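Local coordinates for protein pectate lyase (Pectobacterium carotovorum, PDB 4U49) that cleaves polygalacturonate by calcium-dependent elimination, probably within the chain, and probably also acts on highly methyl-esterified pectins, at residues A[128-133]-A[157-162]; A[297-302]-A[342-347]. All blocks are in the same frame, centred on the assembly; numbering follows the deposited sequence.

How the interactions relate
Interactions 1 and 2 are the same kind of contact, two neighbouring rungs of a right-handed parallel beta-helix joined by a parallel backbone ladder, at far-apart places in the fold. In interaction 1, 128-131 is the outermost strand of its sheet; in interaction 2 the C-terminal residues 342-347 add the last strand of the chain. Their centres lie about 32 Å apart on opposite sides of the chain's centre, with about 20 Å between nearest atoms. Neither includes the residues known to bind calcium, Asp194, Ile195, Asn216 and Pro221. Interaction 1 ends in a polar corner closed by an Asn161-to-Asp132 hydrogen bond, whereas interaction 2 begins with an asparagine capturing a backbone carbonyl.

Interaction 1. Residues A[128-133]-A[157-162]; sequences AVIKDK and ITLENA
Ile130 and Leu159 meet on the inner face of two adjacent rungs of the parallel beta-helix, where 128-131 is the edge strand of its sheet. Ile130 CB sits 4.3 Å from Leu159 CD2, while a chi1 of -58° places its CG1 on the backbone-N side and sends CG2 to Ala162 CB at 3.9 Å. Ala128 and Ile157 continue this apolar face, and Ile164 of the next strand backs Ile157 and Leu159.

On the other face, Val129 lies alongside Thr158, both pointing the same way, with CG2 of the valine against CB of the threonine. Lys131 runs beside Glu160 in like fashion, its CG and CD passing close to one carboxylate oxygen; the bend at its last torsion (chi4 -86°) turns NZ back toward Glu160 OE1, 3.6 Å away, a long salt bridge. Four backbone N-H...O bonds, alternating in direction, tie the strands together.

At the corner, Asp132 and Asn161 both take left-handed backbone angles, and their side chains meet across the two rungs. Carboxylate and amide planes are turned 72° apart, but Asp132 OD1 lies in the amide plane and receives Asn161 ND2 at 2.9 Å; Asn161 OD1 takes Asn184 N from the following rung. At the opposite end a water joins Ala128 O to Thr158 OG1, 2.7 Å from that hydroxyl.

Interaction 2. Residues A[297-302]-A[342-347]; sequences RDLRIK and SNVKPL
The final strand of the parallel beta-helix, 344-345, is laid against strand 294-301 here, with Leu299 paired to Val344 and Arg300 to Lys345 in parallel register. Leu299 N donates to Asn343 O at 2.9 Å, Leu299 O accepts Lys345 N, and Ile301 N reaches Lys345 O.

Asn343, still in its 3-10 turn, starts the ladder with its side chain as well. CG is anti to the carbonyl carbon (chi1 -66°), which brings ND2 to 2.8 Å from Arg297 O. The approach is well off the carbonyl axis, with a C=O...N angle of 118°, and the donor is tilted from the carbonyl plane. Its other amide atom, OD1, takes Ser340 N, so both ends of the amide are held. Beyond the ladder the pairing fails: Leu347 N comes to 3.0 Å from Ile301 O, but the angle is too poor for a hydrogen bond. That Ile301 O is met by Pro346 CA, in a CA-H...O contact at 3.3 Å, and Leu347 CB lies beside it.

Apolar contact is modest and centres on Val344 CG1, which touches Leu299 CD2 at 4.3 Å and Ile301 CD1 at 4.2 Å. On the opposite face the end of the Arg300 side chain turns away from the last strand.

Strand 274-277 flanks 294-301 as the preceding rung, bonding to the backbone of Arg300 and touching Leu347 through Thr275. Ile283 of strand 282-287 packs on Leu299 and Ile301, while Tyr304 and Trp332, from loops, pack against Val344.

Interaction 1. Residues A[128-133]-A[157-162]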
loop_
_atom_site.group_PDB
_atom_site.type_symbol
_atom_site.label_atom_id
_atom_site.label_comp_id
_atom_site.label_asym_id
_atom_site.label_seq_id
_atom_site.Cartn_x
_atom_site.Cartn_y
_atom_site.Cartn_z
ATOM N N ALA A 128 9.847 -0.349 -17.020
ATOM C CA ALA A 128 10.399 -1.697 -17.140
ATOM C C ALA A 128 9.337 -2.785 -17.027
ATOM O O ALA A 128 8.333 -2.624 -16.333
ATOM C CB ALA A 128 11.476 -1.920 -16.087
ATOM N N VAL A 129 9.573 -3.893 -17.724
ATOM C CA VAL A 129 8.762 -5.092 -17.570
ATOM C C VAL A 129 9.637 -6.183 -16.968
ATOM O O VAL A 129 10.611 -6.624 -17.578
ATOM C CB VAL A 129 8.163 -5.573 -18.905
ATOM C CG1 VAL A 129 7.407 -6.876 -18.705
ATOM C CG2 VAL A 129 7.249 -4.514 -19.494
ATOM N N ILE A 130 9.292 -6.603 -15.757
ATOM C CA ILE A 130 10.108 -7.542 -15.004
ATOM C C ILE A 130 9.375 -8.867 -14.851
ATOM O O ILE A 130 8.229 -8.898 -14.402
ATOM C CB ILE A 130 10.461 -6.973 -13.622
ATOM C CG1 ILE A 130 11.204 -5.643 -13.777
ATOM C CG2 ILE A 130 11.284 -7.966 -12.822
ATOM C CD1 ILE A 130 11.309 -4.853 -12.494
ATOM N N LYS A 131 10.035 -9.958 -15.233
ATOM C CA LYS A 131 9.388 -11.269 -15.276
ATOM C C LYS A 131 10.113 -12.335 -14.461
ATOM O O LYS A 131 11.336 -12.467 -14.544
ATOM C CB LYS A 131 9.269 -11.757 -16.721
ATOM C CG LYS A 131 9.085 -10.664 -17.754
ATOM C CD LYS A 131 9.200 -11.236 -19.158
ATOM C CE LYS A 131 9.737 -10.203 -20.138
ATOM N NZ LYS A 131 8.653 -9.348 -20.694
ATOM N N ASP A 132 9.340 -13.088 -13.682
ATOM C CA ASP A 132 9.815 -14.286 -12.991
ATOM C C ASP A 132 11.087 -14.073 -12.178
ATOM O O ASP A 132 11.978 -14.922 -12.175
ATOM C CB ASP A 132 10.040 -15.413 -14.006
ATOM C CG ASP A 132 8.777 -15.783 -14.750
ATOM O OD1 ASP A 132 7.726 -15.936 -14.094
ATOM O OD2 ASP A 132 8.828 -15.915 -15.990
ATOM N N LYS A 133 11.169 -12.943 -11.485
ATOM C CA LYS A 133 12.332 -12.656 -10.658
ATOM C C LYS A 133 12.033 -11.572 -9.634
ATOM O O LYS A 133 10.991 -10.919 -9.688
ATOM C CB LYS A 133 13.523 -12.235 -11.524
ATOM C CG LYS A 133 13.372 -10.869 -12.160
ATOM C CD LYS A 133 14.504 -10.585 -13.131
ATOM C CE LYS A 133 14.489 -11.562 -14.297
ATOM N NZ LYS A 133 15.512 -11.214 -15.316
ATOM N N ILE A 157 6.085 0.558 -13.574
ATOM C CA ILE A 157 6.661 -0.778 -13.489
ATOM C C ILE A 157 5.604 -1.831 -13.805
ATOM O O ILE A 157 4.485 -1.764 -13.292
ATOM C CB ILE A 157 7.246 -1.063 -12.085
ATOM C CG1 ILE A 157 8.457 -0.170 -11.804
ATOM C CG2 ILE A 157 7.636 -2.527 -11.956
ATOM C CD1 ILE A 157 9.694 -0.559 -12.579
ATOM N N THR A 158 5.955 -2.795 -14.651
ATOM C CA THR A 158 5.091 -3.944 -14.904
ATOM C C THR A 158 5.740 -5.209 -14.355
ATOM O O THR A 158 6.907 -5.496 -14.632
ATOM C CB THR A 158 4.793 -4.132 -16.408
ATOM O OG1 THR A 158 4.050 -3.009 -16.893
ATOM C CG2 THR A 158 3.979 -5.402 -16.638
ATOM N N LEU A 159 4.980 -5.954 -13.562
ATOM C CA LEU A 159 5.463 -7.192 -12.971
ATOM C C LEU A 159 4.729 -8.385 -13.562
ATOM O O LEU A 159 3.502 -8.441 -13.542
ATOM C CB LEU A 159 5.282 -7.176 -11.449
ATOM C CG LEU A 159 5.898 -6.017 -10.665
ATOM C CD1 LEU A 159 5.473 -6.083 -9.204
ATOM C CD2 LEU A 159 7.416 -6.025 -10.789
ATOM N N GLU A 160 5.486 -9.340 -14.089
ATOM C CA GLU A 160 4.915 -10.598 -14.545
ATOM C C GLU A 160 5.459 -11.733 -13.695
ATOM O O GLU A 160 6.587 -12.182 -13.905
ATOM C CB GLU A 160 5.223 -10.830 -16.023
ATOM C CG GLU A 160 4.588 -9.798 -16.936
ATOM C CD GLU A 160 4.874 -10.052 -18.400
ATOM O OE1 GLU A 160 5.906 -10.685 -18.704
ATOM O OE2 GLU A 160 4.063 -9.622 -19.245
ATOM N N ASN A 161 4.655 -12.180 -12.732
ATOM C CA ASN A 161 5.078 -13.197 -11.775
ATOM C C ASN A 161 6.388 -12.777 -11.109
ATOM O O ASN A 161 7.326 -13.566 -11.007
ATOM C CB ASN A 161 5.227 -14.556 -12.469
ATOM C CG ASN A 161 5.254 -15.714 -11.495
ATOM O OD1 ASN A 161 4.429 -15.800 -10.586
ATOM N ND2 ASN A 161 6.209 -16.617 -11.680
ATOM N N ALA A 162 6.449 -11.523 -10.665
ATOM C CA ALA A 162 7.710 -10.934 -10.218
ATOM C C ALA A 162 7.563 -10.064 -8.971
ATOM O O ALA A 162 6.457 -9.689 -8.586
ATOM C CB ALA A 162 8.327 -10.121 -11.348
HETATM O O HOH W 1 5.852 -1.259 -17.881
#

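Interaction 2. Residues A[297-302]-A[342-347]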
loop_
_atom_site.group_PDB
_atom_site.type_symbol
_atom_site.label_atom_id
_atom_site.label_comp_id
_atom_site.label_asym_id
_atom_site.label_seq_id
_atom_site.Cartn_x
_atom_site.Cartn_y
_atom_site.Cartn_z
ATOM N N ARG A 297 -8.230 -7.495 8.662
ATOM C CA ARG A 297 -7.787 -7.985 9.970
ATOM C C ARG A 297 -7.314 -6.893 10.924
ATOM O O ARG A 297 -7.698 -6.871 12.093
ATOM C CB ARG A 297 -6.654 -9.004 9.804
ATOM C CG ARG A 297 -6.948 -10.165 8.874
ATOM C CD ARG A 297 -6.017 -11.333 9.184
ATOM N NE ARG A 297 -5.584 -12.045 7.984
ATOM C CZ ARG A 297 -6.317 -12.950 7.343
ATOM N NH1 ARG A 297 -7.530 -13.254 7.783
ATOM N NH2 ARG A 297 -5.842 -13.547 6.258
ATOM N N ASP A 298 -6.464 -6.001 10.433
ATOM C CA ASP A 298 -5.814 -5.023 11.300
ATOM C C ASP A 298 -5.729 -3.672 10.600
ATOM O O ASP A 298 -4.689 -3.288 10.072
ATOM C CB ASP A 298 -4.422 -5.527 11.709
ATOM C CG ASP A 298 -3.644 -4.525 12.549
ATOM O OD1 ASP A 298 -4.255 -3.603 13.126
ATOM O OD2 ASP A 298 -2.405 -4.671 12.629
ATOM N N LEU A 299 -6.840 -2.948 10.606
ATOM C CA LEU A 299 -6.911 -1.659 9.937
ATOM C C LEU A 299 -6.912 -0.512 10.939
ATOM O O LEU A 299 -7.743 -0.473 11.845
ATOM C CB LEU A 299 -8.159 -1.598 9.056
ATOM C CG LEU A 299 -8.378 -0.340 8.221
ATOM C CD1 LEU A 299 -7.218 -0.110 7.266
ATOM C CD2 LEU A 299 -9.697 -0.437 7.459
ATOM N N ARG A 300 -5.973 0.413 10.776
ATOM C CA ARG A 300 -5.888 1.586 11.640
ATOM C C ARG A 300 -6.209 2.843 10.839
ATOM O O ARG A 300 -5.607 3.091 9.795
ATOM C CB ARG A 300 -4.495 1.708 12.263
ATOM C CG ARG A 300 -3.907 0.408 12.792
ATOM C CD ARG A 300 -2.389 0.525 12.899
ATOM N NE ARG A 300 -1.732 -0.702 13.346
ATOM C CZ ARG A 300 -1.478 -1.748 12.565
ATOM N NH1 ARG A 300 -1.849 -1.733 11.291
ATOM N NH2 ARG A 300 -0.866 -2.815 13.060
ATOM N N ILE A 301 -7.156 3.638 11.323
ATOM C CA ILE A 301 -7.573 4.835 10.602
ATOM C C ILE A 301 -7.576 6.054 11.522
ATOM O O ILE A 301 -8.085 5.994 12.641
ATOM C CB ILE A 301 -8.975 4.661 9.980
ATOM C CG1 ILE A 301 -8.997 3.456 9.035
ATOM C CG2 ILE A 301 -9.392 5.917 9.236
ATOM C CD1 ILE A 301 -10.353 3.186 8.419
ATOM N N LYS A 302 -7.000 7.153 11.045
ATOM C CA LYS A 302 -6.941 8.389 11.822
ATOM C C LYS A 302 -8.337 8.921 12.129
ATOM O O LYS A 302 -9.132 9.160 11.220
ATOM C CB LYS A 302 -6.131 9.454 11.080
ATOM C CG LYS A 302 -6.076 10.794 11.801
ATOM C CD LYS A 302 -5.296 11.822 11.001
ATOM C CE LYS A 302 -5.236 13.154 11.732
ATOM N NZ LYS A 302 -4.589 14.217 10.912
ATOM N N SER A 342 -14.030 -5.095 15.595
ATOM C CA SER A 342 -12.793 -5.167 16.363
ATOM C C SER A 342 -11.555 -5.133 15.465
ATOM O O SER A 342 -10.440 -4.916 15.943
ATOM C CB SER A 342 -12.778 -6.431 17.227
ATOM O OG SER A 342 -12.865 -7.599 16.430
ATOM N N ASN A 343 -11.752 -5.345 14.167
ATOM C CA ASN A 343 -10.649 -5.321 13.209
ATOM C C ASN A 343 -10.265 -3.905 12.784
ATOM O O ASN A 343 -9.243 -3.701 12.129
ATOM C CB ASN A 343 -11.001 -6.146 11.969
ATOM C CG ASN A 343 -11.143 -7.623 12.271
ATOM O OD1 ASN A 343 -12.208 -8.205 12.080
ATOM N ND2 ASN A 343 -10.064 -8.241 12.737
ATOM N N VAL A 344 -11.090 -2.929 13.150
ATOM C CA VAL A 344 -10.840 -1.543 12.773
ATOM C C VAL A 344 -10.730 -0.668 14.013
ATOM O O VAL A 344 -11.625 -0.660 14.857
ATOM C CB VAL A 344 -11.949 -0.997 11.854
ATOM C CG1 VAL A 344 -11.552 0.359 11.295
ATOM C CG2 VAL A 344 -12.233 -1.980 10.729
ATOM N N LYS A 345 -9.626 0.062 14.128
ATOM C CA LYS A 345 -9.358 0.849 15.325
ATOM C C LYS A 345 -8.894 2.258 14.975
ATOM O O LYS A 345 -8.230 2.465 13.956
ATOM C CB LYS A 345 -8.315 0.143 16.197
ATOM C CG LYS A 345 -8.764 -1.224 16.691
ATOM C CD LYS A 345 -7.809 -1.805 17.714
ATOM C CE LYS A 345 -8.306 -3.157 18.209
ATOM N NZ LYS A 345 -9.694 -3.078 18.749
ATOM N N PRO A 346 -9.247 3.239 15.821
ATOM C CA PRO A 346 -8.939 4.648 15.567
ATOM C C PRO A 346 -7.453 4.969 15.667
ATOM O O PRO A 346 -6.633 4.095 15.949
ATOM C CB PRO A 346 -9.716 5.386 16.665
ATOM C CG PRO A 346 -10.729 4.406 17.156
ATOM C CD PRO A 346 -10.073 3.073 17.029
ATOM N N LEU A 347 -7.127 6.236 15.434
ATOM C CA LEU A 347 -5.749 6.707 15.465
ATOM C C LEU A 347 -5.736 8.228 15.581
ATOM O O LEU A 347 -4.728 8.850 15.923
ATOM C CB LEU A 347 -4.998 6.247 14.211
ATOM C CG LEU A 347 -3.491 6.486 14.150
ATOM C CD1 LEU A 347 -2.812 5.856 15.353
ATOM C CD2 LEU A 347 -2.920 5.931 12.858
ATOM O OXT LEU A 347 -6.751 8.881 15.336
#